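Side-chain contacts in xylan esterase 1 (Thermoanaerobacterium sp. 'JW/SL YS485', PDB 3FCY), which probably removes acetyl groups from xylan and related acetylated substrates, as a carbohydrate esterase of the alpha/beta-hydrolase fold: residues S149-G154 with N161-R166; E52-A57 with I180-A185; T254-L259 with N268-K273; V202-P207 with A216-E221; D173-R178 with G275-K280. All coordinates share one frame; numbering follows the deposited sequence.

Interaction 1: S149-G154 with N161-R166; sequences SQDVGG and NGHIIR
The guanidinium of Arg166 receives the carboxylate of Asp151 at its edge, near its plane, and a water sits in plane at its edge. His163 CD2 covers one face of the guanidinium toward the rim, 3.7 Å above the plane, while Arg166 CZ lies at the edge of the imidazole. Carboxylate and guanidinium planes are 19° apart, but the salt bridge is long, 3.9 Å from Asp151 OD2 to Arg166 NH1. The water bridges the gap: it donates to Asp151 OD2 at 2.7 Å and accepts from Arg166 NH1 at 2.8 Å. Bends at chi2 and chi3 (60° and 57°) bring the guanidinium to the imidazole edge. Asp151 OD1 accepts from Gly153 N at 3.0 Å, an Asx turn. Thr159 of the second subunit hydrogen-bonds to Asp151, His163 and Arg166, at a subunit interface, and His163 N bonds the hydroxyl of Tyr117, predicted to bind substrate. Both segments belong to the loop between strand 136-140 and helix 176-192, whose Leu176 packs against Asp151 and His163.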
# COMPACT_ATOMS: atom_id res chain seq x y z
N SER A 149 -12.40 -28.80 15.40
CA SER A 149 -13.82 -28.86 15.73
C SER A 149 -14.65 -28.88 14.46
O SER A 149 -14.37 -28.17 13.49
CB SER A 149 -14.23 -27.67 16.61
OG SER A 149 -13.70 -27.83 17.91
N GLN A 150 -15.69 -29.71 14.48
CA GLN A 150 -16.56 -29.88 13.33
C GLN A 150 -17.73 -28.91 13.17
O GLN A 150 -18.37 -28.52 14.15
CB GLN A 150 -17.07 -31.33 13.34
CG GLN A 150 -18.26 -31.64 12.46
CD GLN A 150 -18.71 -33.09 12.64
OE1 GLN A 150 -18.63 -33.64 13.74
NE2 GLN A 150 -19.19 -33.70 11.56
N ASP A 151 -17.98 -28.52 11.92
CA ASP A 151 -19.10 -27.66 11.54
C ASP A 151 -19.88 -28.57 10.61
O ASP A 151 -19.47 -28.80 9.47
CB ASP A 151 -18.61 -26.42 10.78
CG ASP A 151 -19.76 -25.61 10.17
OD1 ASP A 151 -20.93 -25.85 10.53
OD2 ASP A 151 -19.49 -24.72 9.34
N VAL A 152 -21.00 -29.10 11.10
CA VAL A 152 -21.82 -30.01 10.31
C VAL A 152 -22.54 -29.31 9.16
O VAL A 152 -23.12 -29.96 8.29
CB VAL A 152 -22.88 -30.73 11.20
CG1 VAL A 152 -22.18 -31.61 12.23
CG2 VAL A 152 -23.78 -29.71 11.88
N GLY A 153 -22.48 -27.98 9.15
CA GLY A 153 -23.12 -27.22 8.09
C GLY A 153 -24.61 -27.49 7.99
O GLY A 153 -25.32 -27.52 9.00
N GLY A 154 -25.10 -27.67 6.77
CA GLY A 154 -26.51 -27.92 6.57
C GLY A 154 -27.32 -26.64 6.61
O GLY A 154 -28.45 -26.62 7.09
N ASN A 161 -17.35 -17.49 2.59
CA ASN A 161 -16.56 -16.66 3.50
C ASN A 161 -17.32 -16.10 4.69
O ASN A 161 -18.35 -15.45 4.54
CB ASN A 161 -15.95 -15.48 2.73
CG ASN A 161 -14.82 -15.90 1.80
OD1 ASN A 161 -13.78 -16.40 2.24
ND2 ASN A 161 -15.02 -15.69 0.50
N GLY A 162 -16.78 -16.35 5.89
CA GLY A 162 -17.37 -15.81 7.10
C GLY A 162 -18.37 -16.65 7.86
O GLY A 162 -19.31 -17.21 7.29
N HIS A 163 -18.18 -16.72 9.18
CA HIS A 163 -19.08 -17.47 10.04
C HIS A 163 -20.17 -16.58 10.65
O HIS A 163 -21.18 -17.08 11.12
CB HIS A 163 -18.28 -18.16 11.16
CG HIS A 163 -17.64 -19.44 10.74
ND1 HIS A 163 -16.77 -20.14 11.54
CD2 HIS A 163 -17.78 -20.18 9.61
CE1 HIS A 163 -16.39 -21.25 10.93
NE2 HIS A 163 -16.99 -21.30 9.76
N ILE A 164 -19.95 -15.27 10.63
CA ILE A 164 -20.94 -14.34 11.17
C ILE A 164 -22.23 -14.39 10.36
O ILE A 164 -23.33 -14.41 10.92
CB ILE A 164 -20.42 -12.89 11.17
CG1 ILE A 164 -19.22 -12.77 12.11
CG2 ILE A 164 -21.54 -11.93 11.59
CD1 ILE A 164 -18.62 -11.38 12.16
N ILE A 165 -22.10 -14.41 9.03
CA ILE A 165 -23.27 -14.46 8.15
C ILE A 165 -23.65 -15.89 7.78
O ILE A 165 -24.57 -16.10 7.00
CB ILE A 165 -23.03 -13.66 6.84
CG1 ILE A 165 -21.87 -14.27 6.05
CG2 ILE A 165 -22.76 -12.20 7.15
CD1 ILE A 165 -21.71 -13.68 4.66
N ARG A 166 -22.93 -16.86 8.33
CA ARG A 166 -23.22 -18.27 8.04
C ARG A 166 -24.57 -18.65 8.66
O ARG A 166 -24.73 -18.64 9.88
CB ARG A 166 -22.10 -19.16 8.60
CG ARG A 166 -22.16 -20.63 8.16
CD ARG A 166 -22.04 -20.77 6.63
NE ARG A 166 -20.82 -20.16 6.12
CZ ARG A 166 -19.61 -20.72 6.13
NH1 ARG A 166 -19.44 -21.94 6.63
NH2 ARG A 166 -18.56 -20.05 5.66
O HOH W 1 -21.23 -23.90 7.47

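Interaction 2: E52-A57 with I180-A185; sequences EYWNRA and IFLDTA
Aromatic contact comes first: the six-membered ring of Trp54 meets Phe181, with Trp54 CH2 3.6 Å from Phe181 CD2. These two rings lie rim to rim, centroids 5.9 Å apart and planes at only 16°, neither over the other's face. Aliphatic contacts follow. Leu182, its CG beside the backbone N (chi1 -72°), brings CD2 to the indole edge, near its plane, 4.1 Å from Trp54 CZ3. Its other methyl, CD1, lies 3.8 Å from Ala57 CB and 3.5 Å from Ala57 O. The contact joins helix 50-62 to helix 176-192; the axes of segments 52-57 and 180-185 cross at -57°, 11.5 Å apart at closest approach, a separation bridged mainly by Trp54, Phe181 and Leu182. The one polar group of the indole, NE1, donates to the backbone O of Tyr276, which helps fix the ring's rotation. An alanine in place of Trp54 would probably open a gap beside Phe181 and Leu182 and leave that carbonyl without its donor. The side chains that meet between the helices are apolar, so cohesion there rests on shape and burial.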
# COMPACT_ATOMS: atom_id res chain seq x y z
N GLU A 52 -36.21 -15.47 24.60
CA GLU A 52 -36.84 -16.74 24.25
C GLU A 52 -35.92 -17.53 23.32
O GLU A 52 -35.76 -18.74 23.48
CB GLU A 52 -38.18 -16.51 23.56
CG GLU A 52 -39.20 -15.75 24.39
CD GLU A 52 -39.21 -14.26 24.11
OE1 GLU A 52 -38.18 -13.59 24.36
OE2 GLU A 52 -40.25 -13.76 23.63
N TYR A 53 -35.33 -16.83 22.36
CA TYR A 53 -34.42 -17.44 21.39
C TYR A 53 -33.31 -18.21 22.11
O TYR A 53 -33.06 -19.38 21.82
CB TYR A 53 -33.81 -16.36 20.51
CG TYR A 53 -32.73 -16.83 19.56
CD1 TYR A 53 -33.06 -17.35 18.30
CD2 TYR A 53 -31.38 -16.72 19.89
CE1 TYR A 53 -32.06 -17.73 17.39
CE2 TYR A 53 -30.38 -17.10 18.99
CZ TYR A 53 -30.72 -17.59 17.75
OH TYR A 53 -29.73 -17.93 16.85
N TRP A 54 -32.65 -17.53 23.04
CA TRP A 54 -31.56 -18.14 23.79
C TRP A 54 -31.98 -19.19 24.82
O TRP A 54 -31.24 -20.15 25.05
CB TRP A 54 -30.69 -17.06 24.43
CG TRP A 54 -29.76 -16.48 23.43
CD1 TRP A 54 -29.82 -15.24 22.86
CD2 TRP A 54 -28.66 -17.16 22.80
NE1 TRP A 54 -28.83 -15.10 21.91
CE2 TRP A 54 -28.11 -16.27 21.85
CE3 TRP A 54 -28.11 -18.44 22.94
CZ2 TRP A 54 -27.01 -16.62 21.05
CZ3 TRP A 54 -27.02 -18.79 22.13
CH2 TRP A 54 -26.48 -17.88 21.20
N ASN A 55 -33.15 -19.02 25.44
CA ASN A 55 -33.60 -20.02 26.40
C ASN A 55 -33.85 -21.31 25.64
O ASN A 55 -33.61 -22.41 26.14
CB ASN A 55 -34.88 -19.57 27.11
CG ASN A 55 -34.64 -18.44 28.08
OD1 ASN A 55 -33.59 -18.38 28.72
ND2 ASN A 55 -35.62 -17.54 28.21
N ARG A 56 -34.34 -21.16 24.41
CA ARG A 56 -34.61 -22.29 23.53
C ARG A 56 -33.30 -22.98 23.16
O ARG A 56 -33.18 -24.20 23.21
CB ARG A 56 -35.31 -21.79 22.27
CG ARG A 56 -35.66 -22.85 21.24
CD ARG A 56 -36.02 -22.16 19.93
NE ARG A 56 -36.91 -21.03 20.17
CZ ARG A 56 -36.93 -19.92 19.44
NH1 ARG A 56 -36.09 -19.77 18.43
NH2 ARG A 56 -37.77 -18.94 19.75
N ALA A 57 -32.30 -22.17 22.79
CA ALA A 57 -30.99 -22.67 22.41
C ALA A 57 -30.35 -23.45 23.55
O ALA A 57 -29.80 -24.54 23.34
CB ALA A 57 -30.08 -21.51 22.00
N ILE A 180 -21.90 -22.19 18.03
CA ILE A 180 -20.58 -21.95 18.60
C ILE A 180 -20.72 -21.39 20.02
O ILE A 180 -20.02 -21.83 20.93
CB ILE A 180 -19.76 -20.98 17.73
CG1 ILE A 180 -19.49 -21.62 16.36
CG2 ILE A 180 -18.43 -20.64 18.42
CD1 ILE A 180 -18.83 -20.70 15.35
N PHE A 181 -21.60 -20.41 20.20
CA PHE A 181 -21.81 -19.84 21.53
C PHE A 181 -22.25 -20.97 22.46
O PHE A 181 -21.75 -21.09 23.58
CB PHE A 181 -22.89 -18.75 21.49
CG PHE A 181 -22.43 -17.43 20.91
CD1 PHE A 181 -21.20 -17.31 20.27
CD2 PHE A 181 -23.26 -16.31 20.97
CE1 PHE A 181 -20.80 -16.10 19.70
CE2 PHE A 181 -22.87 -15.10 20.41
CZ PHE A 181 -21.64 -14.99 19.77
N LEU A 182 -23.19 -21.80 21.99
CA LEU A 182 -23.67 -22.91 22.80
C LEU A 182 -22.53 -23.87 23.15
O LEU A 182 -22.50 -24.42 24.25
CB LEU A 182 -24.78 -23.67 22.07
CG LEU A 182 -26.13 -22.94 21.99
CD1 LEU A 182 -27.13 -23.78 21.19
CD2 LEU A 182 -26.65 -22.66 23.40
N ASP A 183 -21.59 -24.06 22.22
CA ASP A 183 -20.46 -24.94 22.50
C ASP A 183 -19.67 -24.41 23.70
O ASP A 183 -19.25 -25.18 24.56
CB ASP A 183 -19.49 -25.04 21.31
CG ASP A 183 -20.10 -25.74 20.10
OD1 ASP A 183 -20.99 -26.60 20.26
OD2 ASP A 183 -19.65 -25.44 18.97
N THR A 184 -19.46 -23.09 23.76
CA THR A 184 -18.71 -22.53 24.88
C THR A 184 -19.44 -22.77 26.20
O THR A 184 -18.83 -23.12 27.20
CB THR A 184 -18.43 -21.00 24.72
OG1 THR A 184 -19.63 -20.25 24.94
CG2 THR A 184 -17.89 -20.69 23.33
N ALA A 185 -20.76 -22.59 26.19
CA ALA A 185 -21.57 -22.78 27.39
C ALA A 185 -21.54 -24.24 27.83
O ALA A 185 -21.39 -24.54 29.02
CB ALA A 185 -23.02 -22.36 27.13

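Interaction 3: T254-L259 with N268-K273; sequences TDYFRL and NEVFTK
Phe257 pushes the far end of its ring between Val270 and Phe271 of the next helix: CZ lies 3.7 Å from Val270 CG1 and 3.6 Å from Phe271 CE1. The two phenyl rings meet obliquely, centroids 5.5 Å apart and planes at 32°, neither stacked nor edge-to-face. Phe257 and Val270 approach from opposite directions, and the valine spreads its two methyls over two aromatic neighbours. CG1, anti to the backbone N (chi1 173°), lies closest to Phe257; CG2 lies closest to Tyr256, 3.9 Å from its CE2. A serine at Phe257 would probably open a gap beside Val270 and Phe271 and leave the latter ring freer to turn. The tyrosine hydroxyl has its polar partners outside the pair, Asp169 and Arg266, so its outer end is held by both packing and hydrogen bonds. Within 268-273, the Thr272 hydroxyl donates to Asn268 O at 2.6 Å, from the face opposite that used by Thr272 N. The segments run roughly antiparallel, at 149°, with axes 12.3 Å apart, and form a helical hairpin well away from the chain's centre. Helix 237-242 packs on Phe271, His264 stacks on Phe257, and Asp324 of a third subunit packs on Phe257 as well.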
# COMPACT_ATOMS: atom_id res chain seq x y z
N THR A 254 -20.25 -6.57 4.78
CA THR A 254 -20.30 -5.76 3.56
C THR A 254 -20.55 -6.70 2.37
O THR A 254 -21.38 -6.39 1.51
CB THR A 254 -18.97 -5.00 3.34
OG1 THR A 254 -18.89 -3.90 4.26
CG2 THR A 254 -18.87 -4.46 1.91
N ASP A 255 -19.86 -7.84 2.34
CA ASP A 255 -20.04 -8.80 1.25
C ASP A 255 -21.50 -9.23 1.18
O ASP A 255 -22.08 -9.34 0.09
CB ASP A 255 -19.18 -10.05 1.46
CG ASP A 255 -17.69 -9.77 1.35
OD1 ASP A 255 -17.30 -8.68 0.87
OD2 ASP A 255 -16.90 -10.66 1.73
N TYR A 256 -22.09 -9.49 2.34
CA TYR A 256 -23.48 -9.92 2.38
C TYR A 256 -24.41 -8.93 1.69
O TYR A 256 -25.18 -9.31 0.81
CB TYR A 256 -23.95 -10.11 3.82
CG TYR A 256 -25.39 -10.56 3.87
CD1 TYR A 256 -25.73 -11.89 3.65
CD2 TYR A 256 -26.42 -9.64 4.03
CE1 TYR A 256 -27.06 -12.30 3.59
CE2 TYR A 256 -27.76 -10.03 3.97
CZ TYR A 256 -28.07 -11.36 3.76
OH TYR A 256 -29.39 -11.75 3.69
N PHE A 257 -24.35 -7.67 2.10
CA PHE A 257 -25.20 -6.65 1.50
C PHE A 257 -24.94 -6.47 0.01
O PHE A 257 -25.87 -6.37 -0.79
CB PHE A 257 -25.02 -5.31 2.23
CG PHE A 257 -25.82 -5.20 3.50
CD1 PHE A 257 -27.20 -5.03 3.45
CD2 PHE A 257 -25.20 -5.31 4.75
CE1 PHE A 257 -27.96 -4.96 4.63
CE2 PHE A 257 -25.95 -5.24 5.92
CZ PHE A 257 -27.33 -5.06 5.86
N ARG A 258 -23.67 -6.43 -0.37
CA ARG A 258 -23.30 -6.26 -1.77
C ARG A 258 -23.93 -7.33 -2.65
O ARG A 258 -24.38 -7.06 -3.77
CB ARG A 258 -21.78 -6.29 -1.94
CG ARG A 258 -21.07 -5.00 -1.53
CD ARG A 258 -19.54 -5.16 -1.55
NE ARG A 258 -19.00 -5.43 -2.88
CZ ARG A 258 -18.68 -4.49 -3.77
NH1 ARG A 258 -18.84 -3.21 -3.49
NH2 ARG A 258 -18.18 -4.85 -4.95
N LEU A 259 -23.97 -8.56 -2.14
CA LEU A 259 -24.51 -9.68 -2.90
C LEU A 259 -25.99 -9.98 -2.74
O LEU A 259 -26.66 -10.34 -3.70
CB LEU A 259 -23.73 -10.95 -2.56
CG LEU A 259 -22.24 -10.98 -2.90
CD1 LEU A 259 -21.58 -12.15 -2.16
CD2 LEU A 259 -22.06 -11.12 -4.40
N ASN A 268 -32.68 -3.27 8.28
CA ASN A 268 -33.11 -3.45 9.66
C ASN A 268 -33.31 -4.91 10.03
O ASN A 268 -32.96 -5.33 11.14
CB ASN A 268 -34.39 -2.66 9.95
CG ASN A 268 -34.78 -2.70 11.41
OD1 ASN A 268 -33.98 -2.35 12.29
ND2 ASN A 268 -36.00 -3.13 11.69
N GLU A 269 -33.87 -5.70 9.12
CA GLU A 269 -34.10 -7.11 9.38
C GLU A 269 -32.77 -7.86 9.49
O GLU A 269 -32.62 -8.78 10.29
CB GLU A 269 -34.93 -7.75 8.28
CG GLU A 269 -36.28 -7.10 8.04
CD GLU A 269 -37.12 -7.89 7.05
OE1 GLU A 269 -36.57 -8.27 5.99
OE2 GLU A 269 -38.32 -8.13 7.33
N VAL A 270 -31.81 -7.47 8.66
CA VAL A 270 -30.50 -8.11 8.67
C VAL A 270 -29.78 -7.86 9.99
O VAL A 270 -29.34 -8.80 10.65
CB VAL A 270 -29.62 -7.60 7.50
CG1 VAL A 270 -28.20 -8.14 7.63
CG2 VAL A 270 -30.23 -8.04 6.18
N PHE A 271 -29.67 -6.59 10.38
CA PHE A 271 -28.99 -6.27 11.62
C PHE A 271 -29.74 -6.74 12.86
O PHE A 271 -29.12 -7.04 13.88
CB PHE A 271 -28.69 -4.77 11.70
CG PHE A 271 -27.54 -4.35 10.83
CD1 PHE A 271 -27.75 -3.57 9.69
CD2 PHE A 271 -26.24 -4.75 11.14
CE1 PHE A 271 -26.67 -3.21 8.87
CE2 PHE A 271 -25.17 -4.39 10.33
CZ PHE A 271 -25.38 -3.62 9.19
N THR A 272 -31.07 -6.81 12.78
CA THR A 272 -31.85 -7.28 13.91
C THR A 272 -31.56 -8.76 14.11
O THR A 272 -31.39 -9.23 15.23
CB THR A 272 -33.37 -7.09 13.68
OG1 THR A 272 -33.67 -5.69 13.60
CG2 THR A 272 -34.17 -7.71 14.81
N LYS A 273 -31.50 -9.50 13.00
CA LYS A 273 -31.22 -10.92 13.06
C LYS A 273 -29.81 -11.14 13.61
O LYS A 273 -29.57 -12.07 14.39
CB LYS A 273 -31.36 -11.54 11.68
CG LYS A 273 -31.41 -13.06 11.69
CD LYS A 273 -31.90 -13.59 10.36
CE LYS A 273 -32.00 -15.10 10.36
NZ LYS A 273 -32.53 -15.59 9.06

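Interaction 4: V202-P207 with A216-E221; sequences VGVMGP and ACAALE
Strand 202-207 is extended throughout, and residues 216-220 form the last turn of helix 209-220, with Glu221 the first residue to leave helical angles. The backbones come closest at Val204 and Ala218, whose CA atoms are 7.4 Å apart. The close spacing fits the small residues Cys217 and Ala218 on the helix; these and Val204 direct their CB atoms toward the opposing segment. Val204 CG1 touches Cys217 SG at 3.8 Å, and its second methyl, CG2, rests more loosely on Ala218 CB, 4.5 Å away. Cys217 SG stands anti to the backbone N (chi1 176°), which carries the sulphur to the valine methyl. The contact is purely van der Waals. It belongs to the beta-alpha-beta unit of strand 202-207, helix 209-220 and strand 226-230, in which the strand leads through Gly206 into the probable nucleophile elbow around Ser208. Strands 108-114 and 226-230 flank strand 202-207 in the central sheet: Phe114 of the former touches Val204 and Cys217, and Val227 of the latter touches Val204 and Ala218. Helix 176-192 packs on Cys217 through Thr184.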
# COMPACT_ATOMS: atom_id res chain seq x y z
N VAL A 202 -14.14 -21.01 38.07
CA VAL A 202 -13.84 -21.14 36.64
C VAL A 202 -13.84 -19.79 35.94
O VAL A 202 -14.75 -18.99 36.11
CB VAL A 202 -14.88 -22.07 35.93
CG1 VAL A 202 -14.62 -22.08 34.43
CG2 VAL A 202 -14.79 -23.48 36.49
N GLY A 203 -12.79 -19.55 35.15
CA GLY A 203 -12.67 -18.31 34.41
C GLY A 203 -12.53 -18.59 32.92
O GLY A 203 -12.11 -19.68 32.52
N VAL A 204 -12.90 -17.61 32.10
CA VAL A 204 -12.80 -17.75 30.65
C VAL A 204 -12.06 -16.52 30.12
O VAL A 204 -12.17 -15.43 30.68
CB VAL A 204 -14.20 -17.85 30.00
CG1 VAL A 204 -14.97 -19.02 30.61
CG2 VAL A 204 -14.98 -16.57 30.18
N MET A 205 -11.32 -16.71 29.03
CA MET A 205 -10.53 -15.62 28.47
C MET A 205 -10.23 -15.78 26.99
O MET A 205 -10.20 -16.90 26.47
CB MET A 205 -9.22 -15.52 29.26
CG MET A 205 -8.18 -14.57 28.71
SD MET A 205 -6.78 -14.43 29.86
CE MET A 205 -6.24 -16.10 29.91
N GLY A 206 -10.01 -14.66 26.31
CA GLY A 206 -9.69 -14.70 24.90
C GLY A 206 -9.62 -13.33 24.25
O GLY A 206 -10.20 -12.36 24.76
N PRO A 207 -8.88 -13.21 23.14
CA PRO A 207 -8.75 -11.94 22.42
C PRO A 207 -9.60 -11.93 21.15
O PRO A 207 -9.79 -12.96 20.51
CB PRO A 207 -7.26 -11.89 22.11
CG PRO A 207 -6.99 -13.34 21.72
CD PRO A 207 -7.81 -14.15 22.74
N ALA A 216 -19.86 -14.32 25.64
CA ALA A 216 -20.99 -15.19 25.34
C ALA A 216 -21.04 -16.36 26.31
O ALA A 216 -22.10 -16.70 26.84
CB ALA A 216 -20.89 -15.70 23.90
N CYS A 217 -19.89 -16.98 26.53
CA CYS A 217 -19.79 -18.12 27.43
C CYS A 217 -20.23 -17.78 28.86
O CYS A 217 -21.02 -18.50 29.47
CB CYS A 217 -18.36 -18.64 27.45
SG CYS A 217 -18.09 -19.99 28.61
N ALA A 218 -19.69 -16.68 29.39
CA ALA A 218 -20.02 -16.25 30.75
C ALA A 218 -21.47 -15.79 30.84
O ALA A 218 -22.04 -15.73 31.93
CB ALA A 218 -19.08 -15.13 31.18
N ALA A 219 -22.06 -15.46 29.69
CA ALA A 219 -23.44 -15.00 29.66
C ALA A 219 -24.40 -16.19 29.65
O ALA A 219 -25.43 -16.17 30.33
CB ALA A 219 -23.68 -14.13 28.43
N LEU A 220 -24.06 -17.21 28.88
CA LEU A 220 -24.89 -18.40 28.75
C LEU A 220 -24.68 -19.42 29.87
O LEU A 220 -25.51 -20.31 30.08
CB LEU A 220 -24.67 -19.03 27.38
CG LEU A 220 -25.18 -18.14 26.23
CD1 LEU A 220 -24.69 -18.66 24.89
CD2 LEU A 220 -26.71 -18.08 26.27
N GLU A 221 -23.56 -19.30 30.58
CA GLU A 221 -23.25 -20.16 31.72
C GLU A 221 -22.86 -19.20 32.84
O GLU A 221 -21.68 -19.02 33.14
CB GLU A 221 -22.10 -21.12 31.42
CG GLU A 221 -21.65 -21.92 32.64
CD GLU A 221 -22.82 -22.56 33.39
OE1 GLU A 221 -23.29 -23.64 32.98
OE2 GLU A 221 -23.28 -21.97 34.39

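Interaction 5: D173-R178 with G275-K280; sequences DNMLFR and GYIDVK
The N-terminal end of helix 176-192, with Met175 at its N-cap position, meets the turn that leads into helix 279-282, a join between parts of the alpha/beta-hydrolase fold far apart in sequence. Ile277 carries it. Its CD1 methyl touches Met175 CE at 3.9 Å and Phe177 CB at 4.0 Å, while CG2 lies 4.0 Å from Arg178 N, over the first turn of the helix. CG1 of the isoleucine occupies the crowded position between backbone N and carbonyl carbon (chi1 58°), and from there the extended end of the chain runs to both partners. Met175 bends at chi3 (77°) to turn its methyl to Ile277. Phe177 offers its CB, and its ring leads off toward Tyr117, a predicted substrate-binding residue. Beyond Ile277, Asp278 caps the following helix: its OD1 accepts from Lys280 N at 3.0 Å, and OD2 forms a salt bridge with Lys280 NZ at 2.9 Å. The charged end of Arg178 turns away to Glu60, and Asp173 O lies over the centre of one face of its guanidinium. Across the contact the side chains that meet are thus apolar, while charges are paired within each side or with residues beyond.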
# COMPACT_ATOMS: atom_id res chain seq x y z
N ASP A 173 -32.46 -19.98 14.25
CA ASP A 173 -31.95 -21.05 15.10
C ASP A 173 -30.85 -21.88 14.43
O ASP A 173 -30.28 -22.77 15.05
CB ASP A 173 -33.09 -21.99 15.53
CG ASP A 173 -34.10 -21.31 16.46
OD1 ASP A 173 -35.04 -22.00 16.90
OD2 ASP A 173 -33.96 -20.10 16.74
N ASN A 174 -30.55 -21.59 13.16
CA ASN A 174 -29.52 -22.33 12.43
C ASN A 174 -28.26 -21.50 12.19
O ASN A 174 -27.37 -21.90 11.43
CB ASN A 174 -30.06 -22.84 11.10
CG ASN A 174 -31.25 -23.78 11.27
OD1 ASN A 174 -31.24 -24.66 12.13
ND2 ASN A 174 -32.28 -23.59 10.44
N MET A 175 -28.18 -20.34 12.82
CA MET A 175 -27.02 -19.47 12.67
C MET A 175 -25.83 -20.15 13.35
O MET A 175 -25.92 -20.53 14.52
CB MET A 175 -27.32 -18.10 13.26
CG MET A 175 -28.36 -17.34 12.45
SD MET A 175 -28.93 -15.82 13.20
CE MET A 175 -27.56 -14.73 12.86
N LEU A 176 -24.73 -20.30 12.62
CA LEU A 176 -23.56 -20.98 13.15
C LEU A 176 -22.98 -20.44 14.45
O LEU A 176 -22.59 -21.22 15.31
CB LEU A 176 -22.45 -21.04 12.08
CG LEU A 176 -21.19 -21.79 12.50
CD1 LEU A 176 -21.54 -23.21 12.92
CD2 LEU A 176 -20.19 -21.81 11.34
N PHE A 177 -22.89 -19.12 14.62
CA PHE A 177 -22.33 -18.61 15.88
C PHE A 177 -23.26 -18.88 17.05
O PHE A 177 -22.88 -18.75 18.21
CB PHE A 177 -21.98 -17.13 15.79
CG PHE A 177 -20.54 -16.87 15.45
CD1 PHE A 177 -19.53 -17.29 16.32
CD2 PHE A 177 -20.19 -16.23 14.27
CE1 PHE A 177 -18.18 -17.09 16.00
CE2 PHE A 177 -18.84 -16.02 13.95
CZ PHE A 177 -17.84 -16.45 14.81
N ARG A 178 -24.50 -19.26 16.74
CA ARG A 178 -25.46 -19.59 17.78
C ARG A 178 -24.99 -20.92 18.36
O ARG A 178 -24.94 -21.10 19.59
CB ARG A 178 -26.86 -19.70 17.15
CG ARG A 178 -28.00 -20.05 18.10
CD ARG A 178 -28.27 -21.53 18.08
NE ARG A 178 -29.65 -21.84 18.46
CZ ARG A 178 -30.12 -23.08 18.55
NH1 ARG A 178 -29.33 -24.11 18.30
NH2 ARG A 178 -31.38 -23.29 18.90
N GLY A 275 -28.57 -9.45 15.64
CA GLY A 275 -28.69 -9.10 17.05
C GLY A 275 -28.68 -10.33 17.94
O GLY A 275 -28.31 -10.25 19.11
N TYR A 276 -29.08 -11.47 17.39
CA TYR A 276 -29.11 -12.71 18.15
C TYR A 276 -27.71 -13.15 18.57
O TYR A 276 -27.55 -13.82 19.60
CB TYR A 276 -29.74 -13.84 17.33
CG TYR A 276 -31.23 -13.74 17.18
CD1 TYR A 276 -32.08 -13.79 18.29
CD2 TYR A 276 -31.81 -13.63 15.92
CE1 TYR A 276 -33.46 -13.73 18.15
CE2 TYR A 276 -33.19 -13.57 15.77
CZ TYR A 276 -34.01 -13.62 16.88
OH TYR A 276 -35.38 -13.56 16.72
N ILE A 277 -26.71 -12.79 17.78
CA ILE A 277 -25.34 -13.17 18.09
C ILE A 277 -24.44 -11.97 18.37
O ILE A 277 -23.23 -12.02 18.14
CB ILE A 277 -24.73 -14.03 16.96
CG1 ILE A 277 -24.76 -13.27 15.63
CG2 ILE A 277 -25.51 -15.34 16.83
CD1 ILE A 277 -24.09 -14.01 14.49
N ASP A 278 -25.05 -10.90 18.85
CA ASP A 278 -24.35 -9.67 19.20
C ASP A 278 -24.06 -9.79 20.69
O ASP A 278 -24.98 -9.67 21.51
CB ASP A 278 -25.25 -8.46 18.94
CG ASP A 278 -24.57 -7.13 19.23
OD1 ASP A 278 -23.55 -7.13 19.95
OD2 ASP A 278 -25.06 -6.09 18.74
N VAL A 279 -22.80 -10.03 21.06
CA VAL A 279 -22.45 -10.19 22.47
C VAL A 279 -22.86 -9.03 23.37
O VAL A 279 -23.04 -9.22 24.58
CB VAL A 279 -20.93 -10.46 22.67
CG1 VAL A 279 -20.56 -11.78 22.02
CG2 VAL A 279 -20.10 -9.32 22.11
N LYS A 280 -23.01 -7.84 22.81
CA LYS A 280 -23.41 -6.71 23.63
C LYS A 280 -24.83 -6.95 24.16
O LYS A 280 -25.23 -6.36 25.15
CB LYS A 280 -23.37 -5.40 22.84
CG LYS A 280 -24.69 -5.00 22.21
CD LYS A 280 -24.59 -3.68 21.47
CE LYS A 280 -25.96 -3.21 21.02
NZ LYS A 280 -26.69 -4.27 20.27

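All five contacts are made by buried residues, but their surroundings differ. Interaction 4 lies nearest the chain's centre, where a helix packs on the central sheet; interaction 3 lies farthest out, about 22 Å from it (centre to centre). Interactions 2 and 5 share helix 176-192 and are joined by a salt bridge from Arg56 to Asp173. Thr184 and Cys217 connect interaction 2 to interaction 4, while Leu176 and Phe177 link interaction 5 to interaction 1. Across their segments, interactions 2 to 5 are apolar: aromatic and aliphatic in 2 and 3, methyl and sulphur contacts in 4, aliphatic with a methionine in 5. Interaction 1, at a subunit interface, is polar and water-bridged. Two other subunits also reach interaction 3.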